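Local coordinates for uncharacterized protein (Bacillus thuringiensis serovar kurstaki, PDB 4XHN) that probably acts as a ParM-like bacterial actin that binds ATP and magnesium in the cleft between its two domains, at residues K266-I271 with K298-F303; Q305-P310 with F325-G330; D342-Y347 with V374-A379. The protein carries 2 engineered substitutions. One frame throughout, in Å; residues are numbered along the deposited sequence.

Interaction 1: residues K266-I271 with K298-F303; sequences KYIDEI and KTREDF. With ANP (phosphoaminophosphonic acid-adenylate ester), chain C.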
loop_
_atom_site.group_PDB
_atom_site.type_symbol
_atom_site.label_atom_id
_atom_site.label_comp_id
_atom_site.label_asym_id
_atom_site.label_seq_id
_atom_site.Cartn_x
_atom_site.Cartn_y
_atom_site.Cartn_z
ATOM N N LYS A 266 -2.442 -7.771 13.668
ATOM C CA LYS A 266 -2.738 -8.494 14.902
ATOM C C LYS A 266 -1.490 -9.194 15.440
ATOM O O LYS A 266 -1.260 -9.236 16.651
ATOM C CB LYS A 266 -3.863 -9.509 14.679
ATOM C CG LYS A 266 -5.258 -8.894 14.641
ATOM C CD LYS A 266 -6.339 -9.954 14.463
ATOM C CE LYS A 266 -6.312 -10.542 13.062
ATOM N NZ LYS A 266 -7.290 -11.656 12.907
ATOM N N TYR A 267 -0.679 -9.725 14.531
ATOM C CA TYR A 267 0.547 -10.420 14.901
ATOM C C TYR A 267 1.590 -9.436 15.409
ATOM O O TYR A 267 2.347 -9.738 16.331
ATOM C CB TYR A 267 1.095 -11.209 13.712
ATOM C CG TYR A 267 0.146 -12.269 13.207
ATOM C CD1 TYR A 267 0.299 -13.597 13.580
ATOM C CD2 TYR A 267 -0.908 -11.942 12.363
ATOM C CE1 TYR A 267 -0.566 -14.571 13.124
ATOM C CE2 TYR A 267 -1.779 -12.909 11.901
ATOM C CZ TYR A 267 -1.604 -14.221 12.285
ATOM O OH TYR A 267 -2.470 -15.188 11.828
ATOM N N ILE A 268 1.626 -8.260 14.794
ATOM C CA ILE A 268 2.514 -7.191 15.230
ATOM C C ILE A 268 2.132 -6.727 16.633
ATOM O O ILE A 268 2.995 -6.572 17.499
ATOM C CB ILE A 268 2.478 -5.999 14.253
ATOM C CG1 ILE A 268 3.087 -6.406 12.909
ATOM C CG2 ILE A 268 3.218 -4.803 14.832
ATOM C CD1 ILE A 268 2.963 -5.350 11.832
ATOM N N ASP A 269 0.835 -6.524 16.852
ATOM C CA ASP A 269 0.326 -6.116 18.159
ATOM C C ASP A 269 0.720 -7.117 19.239
ATOM O O ASP A 269 1.081 -6.732 20.352
ATOM C CB ASP A 269 -1.195 -5.959 18.122
ATOM C CG ASP A 269 -1.644 -4.826 17.220
ATOM O OD1 ASP A 269 -0.789 -4.002 16.831
ATOM O OD2 ASP A 269 -2.852 -4.755 16.906
ATOM N N GLU A 270 0.650 -8.400 18.897
ATOM C CA GLU A 270 1.072 -9.467 19.795
ATOM C C GLU A 270 2.537 -9.303 20.181
ATOM O O GLU A 270 2.883 -9.289 21.363
ATOM C CB GLU A 270 0.856 -10.832 19.140
ATOM C CG GLU A 270 1.335 -12.006 19.978
ATOM C CD GLU A 270 0.201 -12.713 20.688
ATOM O OE1 GLU A 270 -0.948 -12.623 20.204
ATOM O OE2 GLU A 270 0.454 -13.358 21.727
ATOM N N ILE A 271 3.386 -9.174 19.165
ATOM C CA ILE A 271 4.824 -9.013 19.348
ATOM C C ILE A 271 5.153 -7.816 20.235
ATOM O O ILE A 271 5.990 -7.910 21.134
ATOM C CB ILE A 271 5.533 -8.855 17.989
ATOM C CG1 ILE A 271 5.443 -10.161 17.196
ATOM C CG2 ILE A 271 6.986 -8.449 18.178
ATOM C CD1 ILE A 271 5.688 -9.996 15.716
ATOM N N LYS A 298 5.950 3.987 18.289
ATOM C CA LYS A 298 4.858 4.932 18.354
ATOM C C LYS A 298 3.697 4.355 17.549
ATOM O O LYS A 298 2.551 4.308 18.008
ATOM C CB LYS A 298 5.260 6.330 17.823
ATOM C CG LYS A 298 6.767 6.699 17.559
ATOM C CD LYS A 298 7.783 6.253 18.626
ATOM C CE LYS A 298 7.627 6.937 19.945
ATOM N NZ LYS A 298 8.525 6.345 20.981
ATOM N N THR A 299 4.019 3.912 16.341
ATOM C CA THR A 299 3.068 3.232 15.476
ATOM C C THR A 299 3.620 1.866 15.080
ATOM O O THR A 299 4.740 1.514 15.450
ATOM C CB THR A 299 2.768 4.051 14.207
ATOM O OG1 THR A 299 3.933 4.087 13.375
ATOM C CG2 THR A 299 2.355 5.471 14.568
ATOM N N ARG A 300 2.834 1.100 14.330
ATOM C CA ARG A 300 3.283 -0.197 13.833
ATOM C C ARG A 300 4.311 -0.036 12.725
ATOM O O ARG A 300 5.247 -0.828 12.612
ATOM C CB ARG A 300 2.111 -1.021 13.308
ATOM C CG ARG A 300 1.062 -1.361 14.336
ATOM C CD ARG A 300 0.066 -2.335 13.741
ATOM N NE ARG A 300 -1.057 -2.591 14.632
ATOM C CZ ARG A 300 -2.164 -1.860 14.661
ATOM N NH1 ARG A 300 -2.293 -0.820 13.847
ATOM N NH2 ARG A 300 -3.139 -2.166 15.503
ATOM N N GLU A 301 4.118 0.985 11.897
ATOM C CA GLU A 301 5.019 1.242 10.785
ATOM C C GLU A 301 6.391 1.626 11.314
ATOM O O GLU A 301 7.409 1.345 10.686
ATOM C CB GLU A 301 4.463 2.340 9.878
ATOM C CG GLU A 301 5.042 2.321 8.475
ATOM C CD GLU A 301 4.805 0.999 7.766
ATOM O OE1 GLU A 301 3.741 0.382 7.988
ATOM O OE2 GLU A 301 5.685 0.573 6.988
ATOM N N ASP A 302 6.408 2.260 12.481
ATOM C CA ASP A 302 7.656 2.609 13.143
ATOM C C ASP A 302 8.379 1.343 13.590
ATOM O O ASP A 302 9.596 1.227 13.446
ATOM C CB ASP A 302 7.396 3.524 14.340
ATOM C CG ASP A 302 8.627 4.301 14.756
ATOM O OD1 ASP A 302 9.370 4.751 13.859
ATOM O OD2 ASP A 302 8.853 4.461 15.974
ATOM N N PHE A 303 7.616 0.396 14.130
ATOM C CA PHE A 303 8.157 -0.891 14.549
ATOM C C PHE A 303 8.719 -1.653 13.358
ATOM O O PHE A 303 9.810 -2.221 13.423
ATOM C CB PHE A 303 7.080 -1.727 15.247
ATOM C CG PHE A 303 7.440 -3.180 15.405
ATOM C CD1 PHE A 303 8.363 -3.581 16.357
ATOM C CD2 PHE A 303 6.848 -4.145 14.607
ATOM C CE1 PHE A 303 8.691 -4.918 16.505
ATOM C CE2 PHE A 303 7.171 -5.482 14.751
ATOM C CZ PHE A 303 8.094 -5.868 15.700
HETATM P PG ANP C . -4.057 -3.672 3.420
HETATM O O1G ANP C . -4.716 -4.611 4.379
HETATM O O2G ANP C . -3.431 -4.491 2.224
HETATM O O3G ANP C . -5.137 -2.663 2.854
HETATM P PB ANP C . -1.501 -2.556 3.261
HETATM O O1B ANP C . -1.208 -1.030 3.192
HETATM O O2B ANP C . -1.755 -3.067 1.880
HETATM N N3B ANP C . -2.852 -2.799 4.227
HETATM P PA ANP C . 1.008 -3.722 3.086
HETATM O O1A ANP C . 1.623 -2.570 2.387
HETATM O O2A ANP C . 0.619 -4.876 2.157
HETATM O O3A ANP C . -0.296 -3.312 3.902
HETATM O "O5'" ANP C . 2.002 -4.204 4.218
HETATM C "C5'" ANP C . 1.712 -5.411 4.958
HETATM C "C4'" ANP C . 2.609 -5.500 6.169
HETATM O "O4'" ANP C . 3.974 -5.754 5.758
HETATM C "C3'" ANP C . 2.651 -4.252 7.053
HETATM O "O3'" ANP C . 2.651 -4.638 8.423
HETATM C "C2'" ANP C . 3.985 -3.610 6.665
HETATM O "O2'" ANP C . 4.524 -2.785 7.690
HETATM C "C1'" ANP C . 4.824 -4.860 6.442
HETATM N N9 ANP C . 6.038 -4.653 5.661
HETATM C C8 ANP C . 6.191 -3.906 4.524
HETATM N N7 ANP C . 7.414 -3.898 4.043
HETATM C C5 ANP C . 8.112 -4.699 4.938
HETATM C C6 ANP C . 9.468 -5.093 4.994
HETATM N N6 ANP C . 10.389 -4.725 4.102
HETATM N N1 ANP C . 9.841 -5.901 6.013
HETATM C C2 ANP C . 8.923 -6.275 6.909
HETATM N N3 ANP C . 7.625 -5.964 6.958
HETATM C C4 ANP C . 7.283 -5.169 5.937
#
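Asp269 and Arg300 meet at one side of this contact, and Ile268, Ile271 and Phe303 fill the other. The second group is the tightly packed part, and all three residues are buried. CG2 of Ile268 lies 3.7 Å from Phe303 CD2, and CG2 of Ile271 reaches Phe303 CZ at the same 3.7 Å. Both isoleucines hold CG2 anti to the backbone N, and this is the branch that touches the ring, obliquely in each case. The side chain of Ile271 crosses that of Phe303 at about a right angle.

The more open side is partly exposed and charged. Here Arg300 and Asp269 form a salt bridge. The Arg300 chain runs extended from CG to NE and grips the carboxylate side-on with two nitrogens. NE bonds to Asp269 OD1 at 2.6 Å, and NH2 bonds to Asp269 OD2 at 3.0 Å. The OD2 bond uses the syn lone pair and is nearly straight, at 165°. The two planes are 35° apart, so the pair is not coplanar.

Thr299 caps helix 300-316 by accepting from Asp302 N through OG1. Glu301 OE1 accepts a weak bond from ANP O2' (3.3 Å). Ile268 CD1 lies 3.5 Å from ANP O3'. The arrangement is consistent with the ribose side of an actin-like nucleotide cleft, built where helices 264-279 and 300-316 meet.

Interaction 2: residues Q305-P310 with F325-G330; sequences QRLVMP and FSVKWG. With ANP (phosphoaminophosphonic acid-adenylate ester), chain C.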
loop_
_atom_site.group_PDB
_atom_site.type_symbol
_atom_site.label_atom_id
_atom_site.label_comp_id
_atom_site.label_asym_id
_atom_site.label_seq_id
_atom_site.Cartn_x
_atom_site.Cartn_y
_atom_site.Cartn_z
ATOM N N GLN A 305 9.568 -0.372 10.297
ATOM C CA GLN A 305 10.622 0.357 9.606
ATOM C C GLN A 305 11.936 0.363 10.380
ATOM O O GLN A 305 12.997 0.118 9.809
ATOM C CB GLN A 305 10.171 1.792 9.331
ATOM C CG GLN A 305 10.753 2.402 8.070
ATOM C CD GLN A 305 9.880 3.505 7.506
ATOM O OE1 GLN A 305 8.764 3.731 7.976
ATOM N NE2 GLN A 305 10.384 4.196 6.490
ATOM N N ARG A 306 11.863 0.636 11.678
ATOM C CA ARG A 306 13.065 0.789 12.490
ATOM C C ARG A 306 13.665 -0.541 12.945
ATOM O O ARG A 306 14.883 -0.709 12.932
ATOM C CB ARG A 306 12.771 1.666 13.712
ATOM C CG ARG A 306 12.746 3.159 13.413
ATOM C CD ARG A 306 12.316 3.957 14.632
ATOM N NE ARG A 306 13.007 3.530 15.844
ATOM C CZ ARG A 306 12.558 3.753 17.076
ATOM N NH1 ARG A 306 11.413 4.396 17.258
ATOM N NH2 ARG A 306 13.251 3.327 18.122
ATOM N N LEU A 307 12.820 -1.484 13.346
ATOM C CA LEU A 307 13.316 -2.747 13.882
ATOM C C LEU A 307 13.330 -3.873 12.850
ATOM O O LEU A 307 14.318 -4.598 12.730
ATOM C CB LEU A 307 12.479 -3.176 15.091
ATOM C CG LEU A 307 13.026 -4.379 15.864
ATOM C CD1 LEU A 307 14.463 -4.123 16.291
ATOM C CD2 LEU A 307 12.158 -4.701 17.071
ATOM N N VAL A 308 12.238 -4.006 12.103
ATOM C CA VAL A 308 12.007 -5.193 11.287
ATOM C C VAL A 308 12.618 -5.125 9.881
ATOM O O VAL A 308 13.283 -6.068 9.450
ATOM C CB VAL A 308 10.492 -5.471 11.169
ATOM C CG1 VAL A 308 10.217 -6.549 10.143
ATOM C CG2 VAL A 308 9.923 -5.860 12.524
ATOM N N MET A 309 12.397 -4.018 9.175
ATOM C CA MET A 309 12.857 -3.876 7.788
ATOM C C MET A 309 14.369 -4.080 7.557
ATOM O O MET A 309 14.746 -4.766 6.604
ATOM C CB MET A 309 12.448 -2.504 7.233
ATOM C CG MET A 309 10.999 -2.410 6.772
ATOM S SD MET A 309 10.565 -0.756 6.189
ATOM C CE MET A 309 8.864 -1.002 5.676
ATOM N N PRO A 310 15.241 -3.488 8.404
ATOM C CA PRO A 310 16.675 -3.690 8.143
ATOM C C PRO A 310 17.128 -5.144 8.258
ATOM O O PRO A 310 18.078 -5.540 7.582
ATOM C CB PRO A 310 17.352 -2.841 9.227
ATOM C CG PRO A 310 16.341 -1.830 9.609
ATOM C CD PRO A 310 15.023 -2.534 9.509
ATOM N N PHE A 325 16.932 -8.980 16.791
ATOM C CA PHE A 325 16.038 -7.881 17.125
ATOM C C PHE A 325 16.226 -7.449 18.572
ATOM O O PHE A 325 15.943 -8.203 19.504
ATOM C CB PHE A 325 14.585 -8.274 16.868
ATOM C CG PHE A 325 14.290 -8.573 15.428
ATOM C CD1 PHE A 325 13.896 -7.564 14.566
ATOM C CD2 PHE A 325 14.418 -9.860 14.935
ATOM C CE1 PHE A 325 13.629 -7.834 13.239
ATOM C CE2 PHE A 325 14.154 -10.136 13.608
ATOM C CZ PHE A 325 13.758 -9.122 12.759
ATOM N N SER A 326 16.724 -6.230 18.748
ATOM C CA SER A 326 16.940 -5.676 20.075
ATOM C C SER A 326 16.221 -4.339 20.219
ATOM O O SER A 326 16.138 -3.560 19.269
ATOM C CB SER A 326 18.436 -5.515 20.356
ATOM O OG SER A 326 19.083 -4.819 19.305
ATOM N N VAL A 327 15.698 -4.085 21.415
ATOM C CA VAL A 327 14.930 -2.876 21.671
ATOM C C VAL A 327 15.517 -2.073 22.825
ATOM O O VAL A 327 15.700 -2.591 23.927
ATOM C CB VAL A 327 13.457 -3.202 21.986
ATOM C CG1 VAL A 327 12.686 -1.928 22.306
ATOM C CG2 VAL A 327 12.816 -3.941 20.823
ATOM N N LYS A 328 15.814 -0.806 22.559
ATOM C CA LYS A 328 16.278 0.111 23.589
ATOM C C LYS A 328 15.109 0.929 24.119
ATOM O O LYS A 328 14.604 1.818 23.433
ATOM C CB LYS A 328 17.358 1.043 23.046
ATOM C CG LYS A 328 18.545 0.350 22.405
ATOM C CD LYS A 328 19.392 1.362 21.650
ATOM C CE LYS A 328 20.820 0.885 21.464
ATOM N NZ LYS A 328 21.688 1.985 20.960
ATOM N N TRP A 329 14.676 0.629 25.337
ATOM C CA TRP A 329 13.584 1.374 25.946
ATOM C C TRP A 329 13.982 1.851 27.337
ATOM O O TRP A 329 14.108 1.051 28.265
ATOM C CB TRP A 329 12.320 0.518 26.015
ATOM C CG TRP A 329 11.084 1.304 26.309
ATOM C CD1 TRP A 329 10.849 2.611 25.999
ATOM C CD2 TRP A 329 9.913 0.833 26.983
ATOM N NE1 TRP A 329 9.600 2.983 26.432
ATOM C CE2 TRP A 329 9.005 1.910 27.041
ATOM C CE3 TRP A 329 9.543 -0.394 27.540
ATOM C CZ2 TRP A 329 7.752 1.796 27.635
ATOM C CZ3 TRP A 329 8.299 -0.504 28.127
ATOM C CH2 TRP A 329 7.418 0.584 28.170
ATOM N N GLY A 330 14.179 3.158 27.474
ATOM C CA GLY A 330 14.666 3.726 28.716
ATOM C C GLY A 330 16.118 3.348 28.941
ATOM O O GLY A 330 16.890 3.254 27.987
HETATM P PG ANP C . -4.057 -3.672 3.420
HETATM O O1G ANP C . -4.716 -4.611 4.379
HETATM O O2G ANP C . -3.431 -4.491 2.224
HETATM O O3G ANP C . -5.137 -2.663 2.854
HETATM P PB ANP C . -1.501 -2.556 3.261
HETATM O O1B ANP C . -1.208 -1.030 3.192
HETATM O O2B ANP C . -1.755 -3.067 1.880
HETATM N N3B ANP C . -2.852 -2.799 4.227
HETATM P PA ANP C . 1.008 -3.722 3.086
HETATM O O1A ANP C . 1.623 -2.570 2.387
HETATM O O2A ANP C . 0.619 -4.876 2.157
HETATM O O3A ANP C . -0.296 -3.312 3.902
HETATM O "O5'" ANP C . 2.002 -4.204 4.218
HETATM C "C5'" ANP C . 1.712 -5.411 4.958
HETATM C "C4'" ANP C . 2.609 -5.500 6.169
HETATM O "O4'" ANP C . 3.974 -5.754 5.758
HETATM C "C3'" ANP C . 2.651 -4.252 7.053
HETATM O "O3'" ANP C . 2.651 -4.638 8.423
HETATM C "C2'" ANP C . 3.985 -3.610 6.665
HETATM O "O2'" ANP C . 4.524 -2.785 7.690
HETATM C "C1'" ANP C . 4.824 -4.860 6.442
HETATM N N9 ANP C . 6.038 -4.653 5.661
HETATM C C8 ANP C . 6.191 -3.906 4.524
HETATM N N7 ANP C . 7.414 -3.898 4.043
HETATM C C5 ANP C . 8.112 -4.699 4.938
HETATM C C6 ANP C . 9.468 -5.093 4.994
HETATM N N6 ANP C . 10.389 -4.725 4.102
HETATM N N1 ANP C . 9.841 -5.901 6.013
HETATM C C2 ANP C . 8.923 -6.275 6.909
HETATM N N3 ANP C . 7.625 -5.964 6.958
HETATM C C4 ANP C . 7.283 -5.169 5.937
#
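Leu307 packs against Phe325 and Val327, and these apolar contacts carry most of the interaction. Its CG lies 3.5 Å from Phe325 CD1, with the two side chains crossing at a slant. Its CD2 touches Val327 CG2 at 3.9 Å, this time at about a right angle. The CG of Leu307 stands anti to the backbone N (chi1 -172°), and from there its two methyls divide between partners. CD2 goes to Val327, while CD1 approaches the carbonyl of Ser326, 3.5 Å from its O. Val308 adds a more distant touch, with CG2 4.3 Å from Phe325 CE1.

A second kind of contact sets ring against backbone. The edge of the Phe325 ring meets the helix backbone. Leu307 O lies near the ring plane, 3.3 Å from Phe325 CE1, and Val308 CA also sits at that edge. The helix has a wider pi-type turn at 305-308 and is kinked at Pro310. On the strand side, Phe325 N is bonded to Thr337 OG1, and Phe325 also packs on Met344 of helix 337-362.

The third kind is with the ligand. Val308 CG1 comes 3.5 Å from ANP C2. Met309 CG lies 3.6 Å from ANP C6, and the chain, extended beyond CG, carries CE to the N7 side of the base.

The two segments share no hydrogen bond or salt bridge. Their fit therefore rests on close packing of buried apolar surface, and adenine meets the same helix through apolar side chains.

Interaction 3: residues D342-Y347 with V374-A379; sequences DGMLKY and VLFGYA. With ANP (phosphoaminophosphonic acid-adenylate ester), chain C.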
loop_
_atom_site.group_PDB
_atom_site.type_symbol
_atom_site.label_atom_id
_atom_site.label_comp_id
_atom_site.label_asym_id
_atom_site.label_seq_id
_atom_site.Cartn_x
_atom_site.Cartn_y
_atom_site.Cartn_z
ATOM N N ASP A 342 8.951 -15.305 16.704
ATOM C CA ASP A 342 7.783 -16.105 17.054
ATOM C C ASP A 342 6.537 -15.601 16.338
ATOM O O ASP A 342 5.811 -16.380 15.717
ATOM C CB ASP A 342 7.560 -16.100 18.568
ATOM C CG ASP A 342 8.431 -17.112 19.287
ATOM O OD1 ASP A 342 9.347 -17.669 18.646
ATOM O OD2 ASP A 342 8.204 -17.346 20.493
ATOM N N GLY A 343 6.295 -14.296 16.422
ATOM C CA GLY A 343 5.167 -13.689 15.740
ATOM C C GLY A 343 5.281 -13.826 14.234
ATOM O O GLY A 343 4.280 -13.964 13.534
ATOM N N MET A 344 6.513 -13.793 13.737
ATOM C CA MET A 344 6.770 -13.905 12.308
ATOM C C MET A 344 6.392 -15.281 11.760
ATOM O O MET A 344 5.714 -15.383 10.737
ATOM C CB MET A 344 8.242 -13.604 12.016
ATOM C CG MET A 344 8.547 -12.120 11.885
ATOM S SD MET A 344 10.309 -11.738 11.877
ATOM C CE MET A 344 10.290 -10.071 11.221
ATOM N N LEU A 345 6.823 -16.336 12.445
ATOM C CA LEU A 345 6.548 -17.702 12.002
ATOM C C LEU A 345 5.086 -18.079 12.222
ATOM O O LEU A 345 4.497 -18.815 11.428
ATOM C CB LEU A 345 7.460 -18.692 12.724
ATOM C CG LEU A 345 8.960 -18.496 12.507
ATOM C CD1 LEU A 345 9.751 -19.415 13.417
ATOM C CD2 LEU A 345 9.331 -18.728 11.049
ATOM N N LYS A 346 4.518 -17.579 13.315
ATOM C CA LYS A 346 3.098 -17.740 13.606
ATOM C C LYS A 346 2.273 -17.204 12.440
ATOM O O LYS A 346 1.361 -17.871 11.949
ATOM C CB LYS A 346 2.747 -17.015 14.909
ATOM C CG LYS A 346 1.316 -17.179 15.395
ATOM C CD LYS A 346 1.167 -16.571 16.789
ATOM C CE LYS A 346 -0.273 -16.588 17.278
ATOM N NZ LYS A 346 -0.927 -15.257 17.125
ATOM N N TYR A 347 2.619 -15.999 11.998
ATOM C CA TYR A 347 2.001 -15.387 10.830
ATOM C C TYR A 347 2.263 -16.220 9.582
ATOM O O TYR A 347 1.359 -16.459 8.782
ATOM C CB TYR A 347 2.521 -13.960 10.635
ATOM C CG TYR A 347 2.089 -13.316 9.338
ATOM C CD1 TYR A 347 0.821 -12.764 9.205
ATOM C CD2 TYR A 347 2.948 -13.255 8.247
ATOM C CE1 TYR A 347 0.420 -12.175 8.020
ATOM C CE2 TYR A 347 2.556 -12.666 7.059
ATOM C CZ TYR A 347 1.291 -12.127 6.952
ATOM O OH TYR A 347 0.894 -11.540 5.773
ATOM N N VAL A 374 4.534 -10.766 2.818
ATOM C CA VAL A 374 5.612 -11.592 2.291
ATOM C C VAL A 374 6.926 -11.203 2.960
ATOM O O VAL A 374 7.803 -12.039 3.178
ATOM C CB VAL A 374 5.732 -11.446 0.759
ATOM C CG1 VAL A 374 6.983 -12.136 0.234
ATOM C CG2 VAL A 374 4.494 -11.999 0.080
ATOM N N LEU A 375 7.042 -9.925 3.305
ATOM C CA LEU A 375 8.253 -9.401 3.922
ATOM C C LEU A 375 8.254 -9.576 5.439
ATOM O O LEU A 375 9.246 -10.028 6.014
ATOM C CB LEU A 375 8.425 -7.929 3.558
ATOM C CG LEU A 375 8.710 -7.655 2.081
ATOM C CD1 LEU A 375 8.489 -6.188 1.748
ATOM C CD2 LEU A 375 10.128 -8.077 1.738
ATOM N N PHE A 376 7.148 -9.214 6.085
ATOM C CA PHE A 376 7.026 -9.373 7.531
ATOM C C PHE A 376 7.208 -10.831 7.936
ATOM O O PHE A 376 7.880 -11.131 8.922
ATOM C CB PHE A 376 5.672 -8.860 8.025
ATOM C CG PHE A 376 5.410 -9.141 9.482
ATOM C CD1 PHE A 376 6.027 -8.391 10.470
ATOM C CD2 PHE A 376 4.543 -10.155 9.861
ATOM C CE1 PHE A 376 5.785 -8.651 11.811
ATOM C CE2 PHE A 376 4.298 -10.419 11.199
ATOM C CZ PHE A 376 4.919 -9.667 12.174
ATOM N N GLY A 377 6.615 -11.734 7.164
ATOM C CA GLY A 377 6.706 -13.152 7.452
ATOM C C GLY A 377 7.739 -13.863 6.601
ATOM O O GLY A 377 7.691 -15.085 6.463
ATOM N N TYR A 378 8.676 -13.100 6.041
ATOM C CA TYR A 378 9.682 -13.637 5.123
ATOM C C TYR A 378 10.445 -14.824 5.690
ATOM O O TYR A 378 10.753 -15.766 4.960
ATOM C CB TYR A 378 10.680 -12.550 4.721
ATOM C CG TYR A 378 11.738 -13.034 3.752
ATOM C CD1 TYR A 378 13.023 -13.343 4.188
ATOM C CD2 TYR A 378 11.447 -13.197 2.402
ATOM C CE1 TYR A 378 13.988 -13.793 3.303
ATOM C CE2 TYR A 378 12.406 -13.646 1.513
ATOM C CZ TYR A 378 13.672 -13.942 1.967
ATOM O OH TYR A 378 14.627 -14.388 1.081
ATOM N N ALA A 379 10.743 -14.777 6.985
ATOM C CA ALA A 379 11.499 -15.839 7.643
ATOM C C ALA A 379 10.856 -17.203 7.413
ATOM O O ALA A 379 11.546 -18.217 7.325
ATOM C CB ALA A 379 11.623 -15.555 9.132
HETATM P PG ANP C . -4.057 -3.672 3.420
HETATM O O1G ANP C . -4.716 -4.611 4.379
HETATM O O2G ANP C . -3.431 -4.491 2.224
HETATM O O3G ANP C . -5.137 -2.663 2.854
HETATM P PB ANP C . -1.501 -2.556 3.261
HETATM O O1B ANP C . -1.208 -1.030 3.192
HETATM O O2B ANP C . -1.755 -3.067 1.880
HETATM N N3B ANP C . -2.852 -2.799 4.227
HETATM P PA ANP C . 1.008 -3.722 3.086
HETATM O O1A ANP C . 1.623 -2.570 2.387
HETATM O O2A ANP C . 0.619 -4.876 2.157
HETATM O O3A ANP C . -0.296 -3.312 3.902
HETATM O "O5'" ANP C . 2.002 -4.204 4.218
HETATM C "C5'" ANP C . 1.712 -5.411 4.958
HETATM C "C4'" ANP C . 2.609 -5.500 6.169
HETATM O "O4'" ANP C . 3.974 -5.754 5.758
HETATM C "C3'" ANP C . 2.651 -4.252 7.053
HETATM O "O3'" ANP C . 2.651 -4.638 8.423
HETATM C "C2'" ANP C . 3.985 -3.610 6.665
HETATM O "O2'" ANP C . 4.524 -2.785 7.690
HETATM C "C1'" ANP C . 4.824 -4.860 6.442
HETATM N N9 ANP C . 6.038 -4.653 5.661
HETATM C C8 ANP C . 6.191 -3.906 4.524
HETATM N N7 ANP C . 7.414 -3.898 4.043
HETATM C C5 ANP C . 8.112 -4.699 4.938
HETATM C C6 ANP C . 9.468 -5.093 4.994
HETATM N N6 ANP C . 10.389 -4.725 4.102
HETATM N N1 ANP C . 9.841 -5.901 6.013
HETATM C C2 ANP C . 8.923 -6.275 6.909
HETATM N N3 ANP C . 7.625 -5.964 6.958
HETATM C C4 ANP C . 7.283 -5.169 5.937
#
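Tyr347 and Phe376 form a T-shaped pair, with the edge of Phe376 directed at the face of Tyr347. Their centroids are 5.5 Å apart and the planes stand at 73°. CD2 of Phe376 sits over the tyrosine ring, offset toward its rim, 3.8 Å from Tyr347 CD2. Both side chains adopt the same first torsion, with CG opposite the backbone N (chi1 172° for Tyr347 and 173° for Phe376). This choice turns each ring toward the other segment.

Met344 works on a different surface of Phe376. Its CG lies over one face of the phenylalanine ring, 4.4 Å from Phe376 CZ. The chain stays extended beyond CG, and CG, SD and CE all run past Phe376 O, with CG the nearest of them.

Gly377 lies between the short helices 373-376 and 378-381, and its CA touches the edge of Tyr347, 3.8 Å from Tyr347 CD2. With no side chain there, the backbone comes close to helix 337-362: the CA atoms of Met344 and Gly377 are only 4.9 Å apart. Farther along, Leu345 CD2 reaches Ala379 CB at 4.4 Å on the exposed margin.

Leu375 points away from helix 337-362 and toward the nucleotide. Its CB comes 3.3 Å from ANP C6, while Gly372, just before helix 373-376, hydrogen-bonds ANP through its backbone N. A glycine-rich turn leading into a helix beside the base resembles the adenosine motif of actin-like ATPases, here backed by helix 337-362.

From the N terminus, helix 264-279 comes first. Interaction 1 closes the loop from it to helix 300-316, a connection that is partly unmodelled. Interaction 2 then opens on that same helix and closes on strand 326-329 of the two-stranded hairpin. Interaction 3 joins helix 337-362 to helices 373-376 and 378-381, across strand 366-370. The three follow in series, and none nests in or crosses another. They still touch in space. Phe303 O probably bonds Val308 N between interactions 1 and 2. Ile268 and Ile271 pack on Phe376 of interaction 3, and Met344 CE packs on Val308 CG1. All three touch ANP, and together they line its adenosine part.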